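Side-chain contacts in beta-hexosaminidase Amuc_2018 (Akkermansia muciniphila, PDB 6JEB), which hydrolyses terminal non-reducing N-acetylhexosamine residues from beta-N-acetylhexosaminides, including N-acetylglucosamine from N-glycans and chitobiose: residues Arg101-Ala106 and Gly133-Val138; Lys143-Ala148 and Glu162-Lys167. All coordinates share one frame; numbering follows the deposited sequence.

Contact 1 (Arg101-Ala106 and Gly133-Val138); sequences RHFIPA and GWRLPV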
loop_
_atom_site.group_PDB
_atom_site.type_symbol
_atom_site.label_atom_id
_atom_site.label_comp_id
_atom_site.label_asym_id
_atom_site.label_seq_id
_atom_site.Cartn_x
_atom_site.Cartn_y
_atom_site.Cartn_z
ATOM N N ARG A 101 12.673 -1.037 -5.533
ATOM C CA ARG A 101 13.455 0.079 -6.057
ATOM C C ARG A 101 14.569 0.494 -5.103
ATOM O O ARG A 101 15.697 0.752 -5.540
ATOM C CB ARG A 101 12.542 1.267 -6.369
ATOM C CG ARG A 101 11.968 1.244 -7.790
ATOM C CD ARG A 101 11.249 -0.076 -8.119
ATOM N NE ARG A 101 10.662 0.001 -9.452
ATOM C CZ ARG A 101 9.488 0.572 -9.713
ATOM N NH1 ARG A 101 8.759 1.090 -8.726
ATOM N NH2 ARG A 101 9.041 0.630 -10.960
ATOM N N HIS A 102 14.279 0.576 -3.806
ATOM C CA HIS A 102 15.316 0.813 -2.807
ATOM C C HIS A 102 14.985 -0.029 -1.592
ATOM O O HIS A 102 13.903 0.117 -1.012
ATOM C CB HIS A 102 15.434 2.292 -2.419
ATOM C CG HIS A 102 16.259 3.096 -3.373
ATOM N ND1 HIS A 102 15.702 3.882 -4.357
ATOM C CD2 HIS A 102 17.603 3.219 -3.507
ATOM C CE1 HIS A 102 16.667 4.459 -5.056
ATOM N NE2 HIS A 102 17.830 4.070 -4.564
ATOM N N PHE A 103 15.915 -0.907 -1.226
ATOM C CA PHE A 103 15.703 -1.836 -0.132
ATOM C C PHE A 103 15.424 -1.074 1.158
ATOM O O PHE A 103 16.054 -0.049 1.438
ATOM C CB PHE A 103 16.971 -2.675 0.028
ATOM C CG PHE A 103 16.858 -3.755 1.054
ATOM C CD1 PHE A 103 16.005 -4.837 0.855
ATOM C CD2 PHE A 103 17.598 -3.691 2.222
ATOM C CE1 PHE A 103 15.900 -5.835 1.807
ATOM C CE2 PHE A 103 17.501 -4.685 3.176
ATOM C CZ PHE A 103 16.654 -5.759 2.965
ATOM N N ILE A 104 14.476 -1.577 1.945
ATOM C CA ILE A 104 14.131 -0.978 3.229
ATOM C C ILE A 104 14.573 -1.946 4.322
ATOM O O ILE A 104 13.977 -3.024 4.468
ATOM C CB ILE A 104 12.631 -0.674 3.354
ATOM C CG1 ILE A 104 12.112 0.088 2.123
ATOM C CG2 ILE A 104 12.365 0.098 4.647
ATOM C CD1 ILE A 104 10.578 0.152 2.060
ATOM N N PRO A 105 15.588 -1.607 5.112
ATOM C CA PRO A 105 16.031 -2.513 6.173
ATOM C C PRO A 105 14.910 -2.814 7.156
ATOM O O PRO A 105 13.988 -2.017 7.348
ATOM C CB PRO A 105 17.170 -1.735 6.846
ATOM C CG PRO A 105 17.695 -0.831 5.752
ATOM C CD PRO A 105 16.461 -0.426 4.976
ATOM N N ALA A 106 15.008 -3.990 7.779
ATOM C CA ALA A 106 13.992 -4.444 8.727
ATOM C C ALA A 106 13.681 -3.401 9.794
ATOM O O ALA A 106 12.512 -3.185 10.133
ATOM C CB ALA A 106 14.453 -5.741 9.395
ATOM N N GLY A 133 15.331 -4.435 -8.984
ATOM C CA GLY A 133 15.681 -5.308 -7.885
ATOM C C GLY A 133 14.598 -6.317 -7.571
ATOM O O GLY A 133 13.431 -6.140 -7.946
ATOM N N TRP A 134 14.994 -7.381 -6.876
ATOM C CA TRP A 134 14.112 -8.469 -6.470
ATOM C C TRP A 134 14.476 -8.787 -5.028
ATOM O O TRP A 134 15.639 -9.096 -4.750
ATOM C CB TRP A 134 14.353 -9.694 -7.369
ATOM C CG TRP A 134 13.496 -10.873 -7.008
ATOM C CD1 TRP A 134 13.594 -11.641 -5.880
ATOM C CD2 TRP A 134 12.385 -11.393 -7.755
ATOM N NE1 TRP A 134 12.609 -12.604 -5.880
ATOM C CE2 TRP A 134 11.864 -12.481 -7.026
ATOM C CE3 TRP A 134 11.797 -11.059 -8.984
ATOM C CZ2 TRP A 134 10.767 -13.227 -7.468
ATOM C CZ3 TRP A 134 10.699 -11.800 -9.419
ATOM C CH2 TRP A 134 10.205 -12.874 -8.664
ATOM N N ARG A 135 13.498 -8.719 -4.110
ATOM C CA ARG A 135 13.783 -8.747 -2.676
ATOM C C ARG A 135 13.285 -9.991 -1.941
ATOM O O ARG A 135 13.504 -10.091 -0.719
ATOM C CB ARG A 135 13.226 -7.493 -1.989
ATOM C CG ARG A 135 13.614 -6.182 -2.663
ATOM C CD ARG A 135 15.139 -6.007 -2.762
ATOM N NE ARG A 135 15.433 -4.778 -3.485
ATOM C CZ ARG A 135 16.569 -4.533 -4.135
ATOM N NH1 ARG A 135 17.567 -5.413 -4.107
ATOM N NH2 ARG A 135 16.704 -3.397 -4.812
ATOM N N LEU A 136 12.630 -10.936 -2.629
ATOM C CA LEU A 136 12.070 -12.119 -1.983
ATOM C C LEU A 136 12.973 -13.316 -2.220
ATOM O O LEU A 136 13.146 -13.718 -3.380
ATOM C CB LEU A 136 10.686 -12.417 -2.551
ATOM C CG LEU A 136 10.061 -13.689 -1.971
ATOM C CD1 LEU A 136 9.416 -13.436 -0.601
ATOM C CD2 LEU A 136 9.048 -14.305 -2.936
ATOM N N PRO A 137 13.524 -13.945 -1.183
ATOM C CA PRO A 137 14.307 -15.167 -1.407
ATOM C C PRO A 137 13.389 -16.334 -1.742
ATOM O O PRO A 137 12.291 -16.462 -1.193
ATOM C CB PRO A 137 15.009 -15.380 -0.061
ATOM C CG PRO A 137 14.034 -14.806 0.937
ATOM C CD PRO A 137 13.425 -13.601 0.249
ATOM N N VAL A 138 13.833 -17.176 -2.672
ATOM C CA VAL A 138 13.057 -18.352 -3.067
ATOM C C VAL A 138 13.986 -19.555 -3.110
ATOM O O VAL A 138 14.886 -19.606 -3.966
ATOM C CB VAL A 138 12.357 -18.164 -4.427
ATOM C CG1 VAL A 138 11.474 -19.368 -4.725
ATOM C CG2 VAL A 138 11.537 -16.881 -4.461
#
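Arg135 is the side chain that spans this contact, reaching from 133-138 to Phe103 and to the backbone of Arg101. The walk begins at Gly133, whose CA lies 3.7 Å above the plane of the Arg135 guanidinium, offset toward its rim. A side chain on Gly133 would run into Arg135 NH2, so the bare backbone is what lets the arginine fold back here. Trp134 stays within its own segment, its indole NE1 donating to Leu136 O at 2.8 Å. That oxygen sits in the ring plane and offers a lone pair, although the N-H bends to 139°.

In Arg135, CG stands beside the backbone N and the chain bends at chi2 (-58°), swinging CD to 3.9 Å from Phe103 CD1, which it meets obliquely. Phe103 CB lies over the guanidinium face opposite Gly133, while ring and guanidinium planes stand 72° apart. Arg101 O is near the guanidinium plane at its edge, but 4.3 Å from Arg135 NH2. The nitrogens bond elsewhere, NE to Pro99 O, NH2 to Ala100 O and NH1 to Gly163 O, so three backbone carbonyls hold this buried cation and fix its rotation. Arg101 itself, a substrate-binding residue, turns its CB away, its guanidinium held by salt bridges to Asp98 and Asp130 and a hydrogen bond to Gln132.

Leu136 and Val138 finish the segment by packing on helix 230-246, with Trp134 against helix 143-148. The contact thus joins the loops that follow the neighbouring parallel strands 92-97 and 123-127 of the catalytic barrel, the first leading on into helix 106-118.

Contact 2 (Lys143-Ala148 and Glu162-Lys167); sequences KLKSVA and EGMYTK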
loop_
_atom_site.group_PDB
_atom_site.type_symbol
_atom_site.label_atom_id
_atom_site.label_comp_id
_atom_site.label_asym_id
_atom_site.label_seq_id
_atom_site.Cartn_x
_atom_site.Cartn_y
_atom_site.Cartn_z
ATOM N N LYS A 143 19.930 -17.491 -7.966
ATOM C CA LYS A 143 20.316 -16.299 -8.707
ATOM C C LYS A 143 19.420 -15.107 -8.410
ATOM O O LYS A 143 19.784 -13.983 -8.771
ATOM C CB LYS A 143 20.396 -16.556 -10.212
ATOM C CG LYS A 143 21.435 -17.587 -10.630
ATOM C CD LYS A 143 21.558 -17.578 -12.158
ATOM C CE LYS A 143 22.382 -18.699 -12.693
ATOM N NZ LYS A 143 22.573 -18.494 -14.154
ATOM N N LEU A 144 18.266 -15.307 -7.763
ATOM C CA LEU A 144 17.529 -14.142 -7.291
ATOM C C LEU A 144 18.385 -13.339 -6.323
ATOM O O LEU A 144 18.389 -12.103 -6.364
ATOM C CB LEU A 144 16.213 -14.560 -6.631
ATOM C CG LEU A 144 15.238 -15.319 -7.539
ATOM C CD1 LEU A 144 14.018 -15.742 -6.736
ATOM C CD2 LEU A 144 14.818 -14.448 -8.720
ATOM N N LYS A 145 19.127 -14.031 -5.449
ATOM C CA LYS A 145 20.044 -13.350 -4.539
ATOM C C LYS A 145 21.305 -12.889 -5.263
ATOM O O LYS A 145 21.685 -11.717 -5.176
ATOM C CB LYS A 145 20.408 -14.264 -3.363
ATOM C CG LYS A 145 21.514 -13.718 -2.460
ATOM C CD LYS A 145 21.112 -12.441 -1.732
ATOM C CE LYS A 145 22.269 -11.906 -0.882
ATOM N NZ LYS A 145 21.879 -10.689 -0.070
ATOM N N SER A 146 21.962 -13.787 -5.998
ATOM C CA SER A 146 23.290 -13.447 -6.509
ATOM C C SER A 146 23.237 -12.418 -7.631
ATOM O O SER A 146 24.207 -11.666 -7.822
ATOM C CB SER A 146 24.031 -14.699 -6.968
ATOM O OG SER A 146 23.375 -15.276 -8.079
ATOM N N VAL A 147 22.132 -12.373 -8.383
ATOM C CA VAL A 147 21.990 -11.457 -9.514
ATOM C C VAL A 147 20.865 -10.446 -9.299
ATOM O O VAL A 147 21.099 -9.235 -9.293
ATOM C CB VAL A 147 21.781 -12.225 -10.831
ATOM C CG1 VAL A 147 21.610 -11.248 -11.984
ATOM C CG2 VAL A 147 22.954 -13.174 -11.097
ATOM N N ALA A 148 19.630 -10.931 -9.127
ATOM C CA ALA A 148 18.466 -10.050 -9.207
ATOM C C ALA A 148 18.366 -9.064 -8.048
ATOM O O ALA A 148 17.661 -8.055 -8.178
ATOM C CB ALA A 148 17.184 -10.880 -9.327
ATOM N N GLU A 162 21.957 -2.945 -3.281
ATOM C CA GLU A 162 21.515 -4.326 -3.172
ATOM C C GLU A 162 20.721 -4.513 -1.895
ATOM O O GLU A 162 20.657 -3.633 -1.026
ATOM C CB GLU A 162 22.682 -5.327 -3.200
ATOM C CG GLU A 162 23.450 -5.450 -1.893
ATOM C CD GLU A 162 24.364 -6.680 -1.857
ATOM O OE1 GLU A 162 23.911 -7.790 -2.230
ATOM O OE2 GLU A 162 25.542 -6.544 -1.457
ATOM N N GLY A 163 20.106 -5.683 -1.796
ATOM C CA GLY A 163 19.445 -6.085 -0.577
ATOM C C GLY A 163 18.447 -7.185 -0.845
ATOM O O GLY A 163 17.832 -7.233 -1.916
ATOM N N MET A 164 18.277 -8.084 0.114
ATOM C CA MET A 164 17.239 -9.100 0.003
ATOM C C MET A 164 16.821 -9.470 1.415
ATOM O O MET A 164 17.680 -9.631 2.287
ATOM C CB MET A 164 17.765 -10.333 -0.747
ATOM C CG MET A 164 16.722 -11.441 -0.878
ATOM S SD MET A 164 17.259 -12.834 -1.885
ATOM C CE MET A 164 16.460 -12.462 -3.452
ATOM N N TYR A 165 15.509 -9.574 1.651
ATOM C CA TYR A 165 15.028 -9.999 2.957
ATOM C C TYR A 165 15.353 -11.470 3.173
ATOM O O TYR A 165 15.456 -12.247 2.224
ATOM C CB TYR A 165 13.510 -9.778 3.064
ATOM C CG TYR A 165 13.185 -8.312 2.982
ATOM C CD1 TYR A 165 13.542 -7.449 4.016
ATOM C CD2 TYR A 165 12.572 -7.775 1.854
ATOM C CE1 TYR A 165 13.292 -6.095 3.930
ATOM C CE2 TYR A 165 12.313 -6.424 1.761
ATOM C CZ TYR A 165 12.678 -5.587 2.798
ATOM O OH TYR A 165 12.431 -4.238 2.697
ATOM N N THR A 166 15.543 -11.849 4.432
ATOM C CA THR A 166 15.538 -13.267 4.757
ATOM C C THR A 166 14.109 -13.704 5.057
ATOM O O THR A 166 13.240 -12.888 5.383
ATOM C CB THR A 166 16.409 -13.565 5.979
ATOM O OG1 THR A 166 15.802 -12.987 7.143
ATOM C CG2 THR A 166 17.806 -12.993 5.802
ATOM N N LYS A 167 13.872 -15.014 4.946
ATOM C CA LYS A 167 12.568 -15.553 5.319
ATOM C C LYS A 167 12.237 -15.217 6.768
ATOM O O LYS A 167 11.097 -14.863 7.089
ATOM C CB LYS A 167 12.536 -17.067 5.082
ATOM C CG LYS A 167 11.207 -17.734 5.425
ATOM C CD LYS A 167 11.217 -19.194 4.985
ATOM C CE LYS A 167 9.915 -19.585 4.332
ATOM N NZ LYS A 167 9.935 -20.984 3.800
HETATM O O HOH W 1 21.301 -8.571 -1.884
HETATM O O HOH W 2 20.040 -11.562 1.984
#
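Lys145 NZ is gripped by two waters, and each hands the bond on to the segment 162-167. The first water lies 2.8 Å from Lys145 NZ and donates to Glu162 OE1 at 2.7 Å; the second, also accepting from the ammonium, donates to Met164 O at 3.1 Å. Directly, Lys145 NZ and Glu162 OE1 are 4.1 Å apart, beyond a salt bridge, though the opposite charges probably still attract. The carboxylate has a closer mate in Arg150, whose NE forms a salt bridge with the same oxygen.

Next to the two waters comes the apolar part. Met164 runs straight out from its backbone until chi3 (-100°) bends the terminal methyl onto the helix, where CE rests 3.5 Å from Leu144 O and 3.8 Å from Leu144 CB. Its sulfur lies against the lysine, SD being 3.8 Å from Lys145 CB. Because the lysine chain turns at chi2 (65°), CD too crosses close to the sulfur, and the ammonium is carried on to the waters. With an alanine here, sulfur and methyl would be gone, which would probably open a gap beside the Leu144-Lys145 turn and leave the lysine methylenes free to shift.

The helix widens here: Lys143 O accepts from Val147 N, as in an alpha helix, and from Ala148 N one residue on, a pi-type turn. On the other segment Thr166 serves as N-cap of helix 167-178, its OG1 bonding Glu169 N. Short helix, two-stranded hairpin 150-151/161-162 and capped helix start together form an elaborated beta-alpha connection of the family 20 TIM barrel.

From the N terminus, the chain leaves strand 92-97, passes 101-106, runs through helix 106-118 and strand 123-127, and returns at 133-138, where contact 1 closes the loop. Only then does contact 2 open: helix 143-148 leads into the hairpin 150-151/161-162, and the chain comes back at 162-167. The two loops are therefore in series, neither nested nor crossed, yet their centres lie 7 Å apart. Tyr165 joins them, its OH 2.6 Å from Ile104 O in a probable hydrogen bond and its ring meeting that of Phe103 at about 40°. Contact 1 ties two neighbouring beta-alpha connections of the barrel together, while contact 2 folds the second one back on itself.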